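Local coordinates for protein carbonic anhydrase (PDB 5SWC) that catalyses the reversible, zinc-dependent hydration of carbon dioxide in the carboxysome, supplying CO2 to RuBisCO for photosynthetic carbon fixation, at residues Gly26-Lys29 and Phe30-Tyr34; Arg150-Val153 and Leu154-Ser158; Ala171-Ile174 and Leu175-Lys179; Tyr184-Ile187 and His188-His192. All coordinates share one frame; numbering follows the deposited sequence. Where two conformers were deposited one is given.

Interaction 1: Gly26-Lys29 and Phe30-Tyr34; sequences GLQK and FREGY
Arg31 folds back over Gln28 and Leu27 in the last turn of helix 19-32, the N-terminal helix of this beta-class carbonic anhydrase subunit. Its CB rests 3.6 Å from Leu27 O, the carbonyl that accepts Arg31 N in the ordinary i to i+4 pattern. CG and CD run on in an extended line, and the chain then bends at chi3 (46°), which brings the guanidinium back along the helix so that Leu27 O and the CA of Gln28 lie over one of its faces. Of the two terminal nitrogens, NH1 lies 3.8 Å from Gln28 CA, and NH2 goes beyond the helix to bond Gly208 O of the second subunit, where Leu27 packs on Val210. On the exposed flank Gln28 and Glu32 run side by side, with amide and carboxylate planes 73° apart; the bond from Gln28 NE2 to Glu32 OE2 is weak, at 3.3 Å. Gly33 is the first residue to leave helical backbone angles and stands at the N-cap position, just before helix 34-37. Across that break one water joins the two helices, donating to Lys29 O at 3.0 Å and accepting from Tyr34 N at 2.8 Å.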
loop_
_atom_site.group_PDB
_atom_site.type_symbol
_atom_site.label_atom_id
_atom_site.label_comp_id
_atom_site.label_asym_id
_atom_site.label_seq_id
_atom_site.Cartn_x
_atom_site.Cartn_y
_atom_site.Cartn_z
ATOM N N GLY A 26 20.084 24.031 29.138
ATOM C CA GLY A 26 21.138 23.589 28.248
ATOM C C GLY A 26 21.230 24.404 26.965
ATOM O O GLY A 26 22.340 24.663 26.480
ATOM N N LEU A 27 20.103 24.849 26.434
ATOM C CA LEU A 27 20.090 25.732 25.282
ATOM C C LEU A 27 20.933 26.976 25.519
ATOM O O LEU A 27 21.672 27.425 24.651
ATOM C CB LEU A 27 18.643 26.121 24.921
ATOM C CG LEU A 27 17.692 25.005 24.487
ATOM C CD1 LEU A 27 16.282 25.531 24.393
ATOM C CD2 LEU A 27 18.143 24.463 23.144
ATOM N N GLN A 28 20.811 27.577 26.688
ATOM C CA GLN A 28 21.539 28.791 26.965
ATOM C C GLN A 28 23.034 28.500 27.137
ATOM O O GLN A 28 23.891 29.299 26.719
ATOM C CB GLN A 28 20.978 29.439 28.230
ATOM C CG GLN A 28 21.687 30.707 28.549
ATOM C CD GLN A 28 20.900 31.583 29.492
ATOM O OE1 GLN A 28 19.697 31.407 29.649
ATOM N NE2 GLN A 28 21.564 32.564 30.089
ATOM N N LYS A 29 23.355 27.377 27.760
ATOM C CA LYS A 29 24.750 26.997 27.900
ATOM C C LYS A 29 25.397 26.764 26.547
ATOM O O LYS A 29 26.542 27.188 26.303
ATOM C CB LYS A 29 24.898 25.728 28.703
ATOM C CG LYS A 29 24.322 25.752 30.070
ATOM C CD LYS A 29 24.657 24.427 30.692
ATOM C CE LYS A 29 23.540 23.934 31.521
ATOM N NZ LYS A 29 23.428 24.884 32.628
ATOM N N PHE A 30 24.675 26.097 25.649
ATOM C CA PHE A 30 25.149 25.946 24.273
ATOM C C PHE A 30 25.428 27.302 23.624
ATOM O O PHE A 30 26.518 27.543 23.078
ATOM C CB PHE A 30 24.140 25.156 23.447
ATOM C CG PHE A 30 24.377 25.240 21.981
ATOM C CD1 PHE A 30 25.433 24.525 21.415
ATOM C CD2 PHE A 30 23.572 26.004 21.183
ATOM C CE1 PHE A 30 25.648 24.599 20.047
ATOM C CE2 PHE A 30 23.793 26.103 19.797
ATOM C CZ PHE A 30 24.832 25.352 19.253
ATOM N N ARG A 31 24.476 28.209 23.713
ATOM C CA ARG A 31 24.604 29.485 23.022
ATOM C C ARG A 31 25.810 30.272 23.542
ATOM O O ARG A 31 26.504 30.929 22.775
ATOM C CB ARG A 31 23.336 30.286 23.158
ATOM C CG ARG A 31 23.431 31.646 22.401
ATOM C CD ARG A 31 22.124 32.380 22.338
ATOM N NE ARG A 31 21.419 32.407 23.623
ATOM C CZ ARG A 31 20.420 31.568 23.938
ATOM N NH1 ARG A 31 19.837 31.643 25.132
ATOM N NH2 ARG A 31 20.008 30.632 23.068
ATOM N N GLU A 32 26.037 30.234 24.853
ATOM C CA GLU A 32 27.075 31.104 25.437
ATOM C C GLU A 32 28.453 30.429 25.469
ATOM O O GLU A 32 29.474 31.094 25.681
ATOM C CB GLU A 32 26.650 31.555 26.844
ATOM C CG GLU A 32 25.404 32.440 26.747
ATOM C CD GLU A 32 24.832 32.854 28.089
ATOM O OE1 GLU A 32 25.299 32.358 29.133
ATOM O OE2 GLU A 32 23.890 33.676 28.092
ATOM N N GLY A 33 28.450 29.126 25.232
ATOM C CA GLY A 33 29.672 28.317 25.282
ATOM C C GLY A 33 30.099 27.890 23.903
ATOM O O GLY A 33 30.702 28.647 23.175
ATOM N N TYR A 34 29.741 26.681 23.533
ATOM C CA TYR A 34 30.128 26.103 22.248
ATOM C C TYR A 34 29.764 26.955 21.047
ATOM O O TYR A 34 30.589 27.106 20.143
ATOM C CB TYR A 34 29.476 24.749 22.092
ATOM C CG TYR A 34 30.032 23.907 20.987
ATOM C CD1 TYR A 34 29.582 24.024 19.701
ATOM C CD2 TYR A 34 31.040 23.014 21.264
ATOM C CE1 TYR A 34 30.110 23.234 18.680
ATOM C CE2 TYR A 34 31.564 22.206 20.263
ATOM C CZ TYR A 34 31.103 22.342 18.980
ATOM O OH TYR A 34 31.631 21.520 17.982
HETATM O O HOH W 1 28.516 25.094 25.537
#

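Interaction 2: Arg150-Val153 and Leu154-Ser158; sequences RRLV and LDNYS
Arg151 turns back upon Asp155 one helical turn further on, near the C-terminal end of helix 147-156. Bends at chi2 (72°) and chi3 (-87°) bring its guanidinium round side-on, with NE and NH2 each 3.1 Å from Asp155 OD1, in a salt bridge. Both nitrogens come from the same face of the carboxylate, well above its plane. Asp155 OD2 takes a further, weak bond from NE, and its stronger partner is Ser189 OG of the third subunit. Without this guanidinium, as with an alanine here, the Asp155 carboxylate would probably lose its countercharge and be freer to turn away from that serine. The closer packing lies round the buried Leu152 and Val153. There Leu152 O is gripped twice by Asn156, through the backbone N and through ND2; ND2 sits 2.9 Å away, in the carbonyl plane and on a lone pair. Leu152 CD2 meets the ring of Tyr157 in plane at its edge, 3.8 Å from CE1. The solvent side is looser: Leu154 and Ser158 are exposed, and the CB of Leu154 lies across from Arg151 NH2 at 3.7 Å. On the inner side Val153 and Tyr157 pack against helix 162-181, where Tyr157 OH bonds Glu172, while Leu152 and Asn156 also touch helix 185-193 of the third subunit.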
loop_
_atom_site.group_PDB
_atom_site.type_symbol
_atom_site.label_atom_id
_atom_site.label_comp_id
_atom_site.label_asym_id
_atom_site.label_seq_id
_atom_site.Cartn_x
_atom_site.Cartn_y
_atom_site.Cartn_z
ATOM N N ARG A 150 15.776 -12.076 11.140
ATOM C CA ARG A 150 15.166 -13.022 12.043
ATOM C C ARG A 150 15.219 -14.424 11.471
ATOM O O ARG A 150 15.548 -15.386 12.158
ATOM C CB ARG A 150 13.727 -12.595 12.298
ATOM C CG ARG A 150 13.119 -13.295 13.488
ATOM C CD ARG A 150 11.673 -12.903 13.658
ATOM N NE ARG A 150 10.893 -13.563 12.620
ATOM C CZ ARG A 150 10.287 -14.737 12.768
ATOM N NH1 ARG A 150 9.630 -15.294 11.753
ATOM N NH2 ARG A 150 10.349 -15.380 13.926
ATOM N N ARG A 151 14.929 -14.553 10.174
ATOM C CA ARG A 151 14.972 -15.861 9.535
ATOM C C ARG A 151 16.360 -16.463 9.538
ATOM O O ARG A 151 16.546 -17.613 9.910
ATOM C CB ARG A 151 14.433 -15.740 8.083
ATOM C CG ARG A 151 14.167 -17.043 7.381
ATOM C CD ARG A 151 12.958 -17.812 7.886
ATOM N NE ARG A 151 13.271 -18.669 9.007
ATOM C CZ ARG A 151 12.417 -18.958 9.988
ATOM N NH1 ARG A 151 11.191 -18.453 9.995
ATOM N NH2 ARG A 151 12.797 -19.746 10.986
ATOM N N LEU A 152 17.343 -15.665 9.145
ATOM C CA LEU A 152 18.731 -16.117 9.191
ATOM C C LEU A 152 19.148 -16.568 10.606
ATOM O O LEU A 152 19.761 -17.644 10.770
ATOM C CB LEU A 152 19.635 -15.001 8.663
ATOM C CG LEU A 152 21.108 -15.346 8.524
ATOM C CD1 LEU A 152 21.739 -14.479 7.443
ATOM C CD2 LEU A 152 21.833 -15.183 9.846
ATOM N N VAL A 153 18.837 -15.764 11.621
ATOM C CA VAL A 153 19.283 -16.041 12.977
ATOM C C VAL A 153 18.582 -17.285 13.521
ATOM O O VAL A 153 19.227 -18.171 14.090
ATOM C CB VAL A 153 19.067 -14.810 13.873
ATOM C CG1 VAL A 153 19.208 -15.194 15.349
ATOM C CG2 VAL A 153 20.049 -13.701 13.491
ATOM N N LEU A 154 17.282 -17.406 13.302
ATOM C CA LEU A 154 16.578 -18.612 13.752
ATOM C C LEU A 154 17.039 -19.887 13.050
ATOM O O LEU A 154 17.099 -20.963 13.661
ATOM C CB LEU A 154 15.060 -18.432 13.596
ATOM C CG LEU A 154 14.448 -17.351 14.496
ATOM C CD1 LEU A 154 12.938 -17.280 14.287
ATOM C CD2 LEU A 154 14.788 -17.552 15.964
ATOM N N ASP A 155 17.378 -19.795 11.770
ATOM C CA ASP A 155 17.773 -20.952 10.995
ATOM C C ASP A 155 19.205 -21.387 11.272
ATOM O O ASP A 155 19.471 -22.586 11.226
ATOM C CB ASP A 155 17.663 -20.694 9.477
ATOM C CG ASP A 155 16.230 -20.589 8.971
ATOM O OD1 ASP A 155 15.277 -20.995 9.679
ATOM O OD2 ASP A 155 16.076 -20.056 7.833
ATOM N N ASN A 156 20.102 -20.435 11.546
ATOM C CA ASN A 156 21.525 -20.694 11.527
ATOM C C ASN A 156 22.204 -20.578 12.880
ATOM O O ASN A 156 23.342 -21.028 12.998
ATOM C CB ASN A 156 22.244 -19.763 10.554
ATOM C CG ASN A 156 21.857 -20.020 9.125
ATOM O OD1 ASN A 156 22.328 -20.998 8.520
ATOM N ND2 ASN A 156 20.971 -19.192 8.582
ATOM N N TYR A 157 21.542 -19.922 13.843
ATOM C CA TYR A 157 22.079 -19.724 15.202
ATOM C C TYR A 157 21.100 -20.230 16.258
ATOM O O TYR A 157 20.959 -19.643 17.338
ATOM C CB TYR A 157 22.420 -18.285 15.483
ATOM C CG TYR A 157 23.470 -17.700 14.592
ATOM C CD1 TYR A 157 23.128 -17.048 13.432
ATOM C CD2 TYR A 157 24.816 -17.827 14.897
ATOM C CE1 TYR A 157 24.076 -16.469 12.622
ATOM C CE2 TYR A 157 25.781 -17.262 14.083
ATOM C CZ TYR A 157 25.403 -16.595 12.932
ATOM O OH TYR A 157 26.340 -16.023 12.098
ATOM N N SER A 158 20.446 -21.335 15.935
ATOM C CA SER A 158 19.332 -21.852 16.735
ATOM C C SER A 158 19.772 -22.343 18.101
ATOM O O SER A 158 18.944 -22.578 18.977
ATOM C CB SER A 158 18.626 -22.979 15.992
ATOM O OG SER A 158 19.417 -24.151 15.988
#

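Interaction 3: Ala171-Ile174 and Leu175-Lys179; sequences AENI and LTQLK
With CG beside its own backbone N (chi1 -52°) and a bend at chi2 (-37°), the Gln177 amide curls back over its own helix until NE2 stands 3.0 Å from Asn173 O. That carbonyl therefore takes two bonds from one residue, Gln177 N and NE2, arriving from opposite faces of its plane. The two side chains cross at a slant, leaving Asn173 OD1 3.1 Å from Gln177 NE2, with the amide planes 44° apart. Both amides have partners outside the turn: Asn173 binds Thr146 through OD1 and Gly83 O through ND2, and Gln177 OE1 accepts from Ile86 N. On another flank a single water ties Glu172 to Thr176, donating to Glu172 O and OE1 and accepting from Thr176 OG1 at 3.0 Å; Thr176 OG1 also bonds Thr149 OG1. Ile174 and Leu178 run side by side, CG2 to CD1 4.1 Å. The Asn173 side chain is about 6 Å from that of the zinc ligand Cys120, which places this turn near the metal site. Helix 162-181 lies against strand 197-204 of the central mixed sheet through Ile174 and Leu178, and against helix 147-156 through Glu172 and Asn173.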
loop_
_atom_site.group_PDB
_atom_site.type_symbol
_atom_site.label_atom_id
_atom_site.label_comp_id
_atom_site.label_asym_id
_atom_site.label_seq_id
_atom_site.Cartn_x
_atom_site.Cartn_y
_atom_site.Cartn_z
ATOM N N ALA A 171 24.441 -7.843 15.011
ATOM C CA ALA A 171 25.404 -7.889 13.906
ATOM C C ALA A 171 24.715 -8.235 12.580
ATOM O O ALA A 171 24.918 -7.571 11.552
ATOM C CB ALA A 171 26.498 -8.889 14.224
ATOM N N GLU A 172 23.904 -9.289 12.592
ATOM C CA GLU A 172 23.208 -9.727 11.381
ATOM C C GLU A 172 22.216 -8.664 10.894
ATOM O O GLU A 172 21.999 -8.507 9.682
ATOM C CB GLU A 172 22.568 -11.095 11.622
ATOM C CG GLU A 172 23.558 -12.240 11.740
ATOM C CD GLU A 172 24.334 -12.536 10.453
ATOM O OE1 GLU A 172 23.978 -12.067 9.346
ATOM O OE2 GLU A 172 25.308 -13.335 10.593
ATOM N N ASN A 173 21.645 -7.888 11.805
ATOM C CA ASN A 173 20.731 -6.833 11.396
ATOM C C ASN A 173 21.448 -5.795 10.545
ATOM O O ASN A 173 20.864 -5.318 9.560
ATOM C CB ASN A 173 20.082 -6.200 12.653
ATOM C CG ASN A 173 19.115 -5.119 12.323
ATOM O OD1 ASN A 173 18.068 -5.359 11.706
ATOM N ND2 ASN A 173 19.408 -3.904 12.810
ATOM N N ILE A 174 22.658 -5.432 10.900
ATOM C CA ILE A 174 23.464 -4.492 10.114
ATOM C C ILE A 174 23.658 -5.063 8.705
ATOM O O ILE A 174 23.458 -4.335 7.708
ATOM C CB ILE A 174 24.791 -4.197 10.814
ATOM C CG1 ILE A 174 24.531 -3.411 12.105
ATOM C CG2 ILE A 174 25.754 -3.468 9.895
ATOM C CD1 ILE A 174 25.650 -3.527 13.071
ATOM N N LEU A 175 24.003 -6.333 8.592
ATOM C CA LEU A 175 24.267 -6.963 7.294
ATOM C C LEU A 175 22.998 -6.958 6.430
ATOM O O LEU A 175 23.051 -6.701 5.235
ATOM C CB LEU A 175 24.837 -8.356 7.490
ATOM C CG LEU A 175 26.134 -8.378 8.314
ATOM C CD1 LEU A 175 26.737 -9.735 8.281
ATOM C CD2 LEU A 175 27.089 -7.345 7.802
ATOM N N THR A 176 21.849 -7.209 7.023
ATOM C CA THR A 176 20.590 -7.138 6.295
ATOM C C THR A 176 20.356 -5.736 5.735
ATOM O O THR A 176 19.947 -5.592 4.590
ATOM C CB THR A 176 19.429 -7.548 7.196
ATOM O OG1 THR A 176 19.628 -8.923 7.564
ATOM C CG2 THR A 176 18.092 -7.387 6.551
ATOM N N GLN A 177 20.591 -4.712 6.543
ATOM C CA GLN A 177 20.340 -3.371 6.048
ATOM C C GLN A 177 21.277 -3.005 4.902
ATOM O O GLN A 177 20.861 -2.268 4.012
ATOM C CB GLN A 177 20.485 -2.346 7.171
ATOM C CG GLN A 177 19.711 -2.607 8.421
ATOM C CD GLN A 177 18.382 -3.191 8.165
ATOM O OE1 GLN A 177 17.577 -2.678 7.375
ATOM N NE2 GLN A 177 18.111 -4.298 8.821
ATOM N N LEU A 178 22.480 -3.537 4.903
ATOM C CA LEU A 178 23.392 -3.314 3.782
ATOM C C LEU A 178 22.878 -3.957 2.512
ATOM O O LEU A 178 23.014 -3.390 1.436
ATOM C CB LEU A 178 24.789 -3.831 4.151
ATOM C CG LEU A 178 25.463 -2.957 5.201
ATOM C CD1 LEU A 178 26.545 -3.715 5.875
ATOM C CD2 LEU A 178 26.003 -1.681 4.620
ATOM N N LYS A 179 22.282 -5.140 2.597
ATOM C CA LYS A 179 21.624 -5.721 1.437
ATOM C C LYS A 179 20.427 -4.889 0.994
ATOM O O LYS A 179 20.230 -4.667 -0.202
ATOM C CB LYS A 179 21.184 -7.160 1.723
ATOM C CG LYS A 179 22.299 -8.169 2.049
ATOM C CD LYS A 179 23.274 -8.301 0.920
ATOM C CE LYS A 179 24.365 -9.294 1.319
ATOM N NZ LYS A 179 25.211 -9.548 0.121
HETATM O O HOH W 2 21.741 -10.933 8.336
#

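Interaction 4: Tyr184-Ile187 and His188-His192; sequences YPAI and HSRLH. With FMT (formic acid), chain K.
Ala186 O is held by Arg190 twice, once through the backbone N at 3.2 Å and once through NH1 at 3.1 Å. The two donors come from opposite faces of the carbonyl plane; the oxygen in turn lies in the plane of the guanidinium, at its edge, and the NH1 bond is nearly straight at 166°. The Arg190 chain, extended from CG to NE, passes with CG and CD beside the same oxygen before chi4 (75°) turns NH1 back to it, where NH1 also touches Ala186 CB at 3.4 Å. The arginine also rests on Leu104 of helix 95-106. Cut back to an alanine here, the side chain would no longer reach Ala186 O, which would probably keep its backbone bond alone, and Leu104 would be less covered. Next to this, Ile187 and Leu191 lie side by side, CG2 to CD1 3.8 Å, and Ile187 carries the packing on to Met100 and Leu104. The contact spans the first two turns of helix 185-193, with Tyr184 at the N-cap position and Pro185 opening the helix. Ala186 N, at this amino end, donates to O1 of a formic acid molecule at 2.9 Å, probably from the crystallisation liquor; if it is ionised, the amino end of the helix may favour it. Further out, Tyr184 is fixed by its OH bonding Pro87 O and by its ring meeting Tyr89. Toward the third subunit, the ring of His192 meets that subunit's Tyr157 with planes about 55° apart, and His188 packs on its Thr176.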
loop_
_atom_site.group_PDB
_atom_site.type_symbol
_atom_site.label_atom_id
_atom_site.label_comp_id
_atom_site.label_asym_id
_atom_site.label_seq_id
_atom_site.Cartn_x
_atom_site.Cartn_y
_atom_site.Cartn_z
ATOM N N TYR A 184 18.389 0.272 -3.658
ATOM C CA TYR A 184 17.941 1.607 -4.026
ATOM C C TYR A 184 18.643 2.108 -5.314
ATOM O O TYR A 184 19.852 1.934 -5.444
ATOM C CB TYR A 184 18.221 2.592 -2.905
ATOM C CG TYR A 184 17.242 2.475 -1.740
ATOM C CD1 TYR A 184 17.381 1.462 -0.835
ATOM C CD2 TYR A 184 16.133 3.316 -1.617
ATOM C CE1 TYR A 184 16.470 1.318 0.206
ATOM C CE2 TYR A 184 15.246 3.176 -0.592
ATOM C CZ TYR A 184 15.414 2.175 0.299
ATOM O OH TYR A 184 14.487 2.108 1.329
ATOM N N PRO A 185 17.897 2.733 -6.211
ATOM C CA PRO A 185 18.490 3.197 -7.460
ATOM C C PRO A 185 19.734 4.078 -7.328
ATOM O O PRO A 185 20.713 3.854 -8.062
ATOM C CB PRO A 185 17.359 3.929 -8.149
ATOM C CG PRO A 185 16.109 3.211 -7.606
ATOM C CD PRO A 185 16.437 2.911 -6.207
ATOM N N ALA A 186 19.708 5.045 -6.427
ATOM C CA ALA A 186 20.829 5.966 -6.321
ATOM C C ALA A 186 22.060 5.220 -5.850
ATOM O O ALA A 186 23.189 5.561 -6.302
ATOM C CB ALA A 186 20.494 7.072 -5.349
ATOM N N ILE A 187 21.889 4.254 -4.956
ATOM C CA ILE A 187 23.011 3.482 -4.460
ATOM C C ILE A 187 23.538 2.555 -5.541
ATOM O O ILE A 187 24.728 2.515 -5.801
ATOM C CB ILE A 187 22.588 2.748 -3.230
ATOM C CG1 ILE A 187 22.398 3.805 -2.127
ATOM C CG2 ILE A 187 23.614 1.734 -2.808
ATOM C CD1 ILE A 187 22.023 3.300 -0.795
ATOM N N HIS A 188 22.626 1.872 -6.234
ATOM C CA HIS A 188 23.032 0.922 -7.238
ATOM C C HIS A 188 23.801 1.599 -8.351
ATOM O O HIS A 188 24.825 1.068 -8.804
ATOM C CB HIS A 188 21.759 0.266 -7.755
ATOM C CG HIS A 188 21.991 -0.866 -8.705
ATOM N ND1 HIS A 188 22.698 -1.997 -8.349
ATOM C CD2 HIS A 188 21.591 -1.051 -9.980
ATOM C CE1 HIS A 188 22.708 -2.832 -9.383
ATOM N NE2 HIS A 188 22.052 -2.284 -10.379
ATOM N N SER A 189 23.345 2.761 -8.796
ATOM C CA SER A 189 24.014 3.450 -9.872
ATOM C C SER A 189 25.415 3.952 -9.466
ATOM O O SER A 189 26.370 3.851 -10.205
ATOM C CB SER A 189 23.147 4.597 -10.320
ATOM O OG SER A 189 23.805 5.304 -11.331
ATOM N N ARG A 190 25.503 4.473 -8.251
ATOM C CA ARG A 190 26.769 5.008 -7.742
ATOM C C ARG A 190 27.789 3.927 -7.435
ATOM O O ARG A 190 28.991 4.139 -7.610
ATOM C CB ARG A 190 26.525 5.884 -6.510
ATOM C CG ARG A 190 25.964 7.210 -6.881
ATOM C CD ARG A 190 25.452 8.008 -5.712
ATOM N NE ARG A 190 24.959 9.302 -6.157
ATOM C CZ ARG A 190 23.816 9.517 -6.799
ATOM N NH1 ARG A 190 22.983 8.509 -7.110
ATOM N NH2 ARG A 190 23.517 10.752 -7.139
ATOM N N LEU A 191 27.308 2.765 -7.006
ATOM C CA LEU A 191 28.231 1.628 -6.856
ATOM C C LEU A 191 28.797 1.166 -8.170
ATOM O O LEU A 191 29.975 0.777 -8.226
ATOM C CB LEU A 191 27.536 0.474 -6.105
ATOM C CG LEU A 191 27.278 0.770 -4.628
ATOM C CD1 LEU A 191 26.445 -0.399 -4.039
ATOM C CD2 LEU A 191 28.561 0.990 -3.785
ATOM N N HIS A 192 28.016 1.228 -9.244
ATOM C CA HIS A 192 28.559 0.897 -10.547
ATOM C C HIS A 192 29.716 1.820 -10.883
ATOM O O HIS A 192 30.729 1.368 -11.385
ATOM C CB HIS A 192 27.459 1.016 -11.625
ATOM C CG HIS A 192 27.956 0.857 -13.020
ATOM N ND1 HIS A 192 27.964 -0.359 -13.672
ATOM C CD2 HIS A 192 28.481 1.753 -13.895
ATOM C CE1 HIS A 192 28.453 -0.201 -14.884
ATOM N NE2 HIS A 192 28.772 1.071 -15.049
HETATM C C FMT K . 16.776 6.534 -4.491
HETATM O O1 FMT K . 17.553 5.614 -4.642
HETATM O O2 FMT K . 16.636 7.433 -5.341
#

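In the fold
All four are local contacts along helices, two of them running past the helix end, but their surroundings differ. Interaction 3 is the buried one, about 10 Å between its centre and that of the chain, and its chemistry is mainly amides and a water shared by a carboxylate and a hydroxyl, on a helix whose Asn173 side chain lies about 8 Å from the zinc. Interactions 1, 2 and 4 are partly buried and each uses an arginine. Interaction 1 faces the second subunit far from the others; interactions 2, 3 and 4 all touch the third. Interactions 2 and 3 meet through consecutive helices. Within one chain interactions 2 and 4 stay apart, yet between subunits they meet through Asp155 and Ser189.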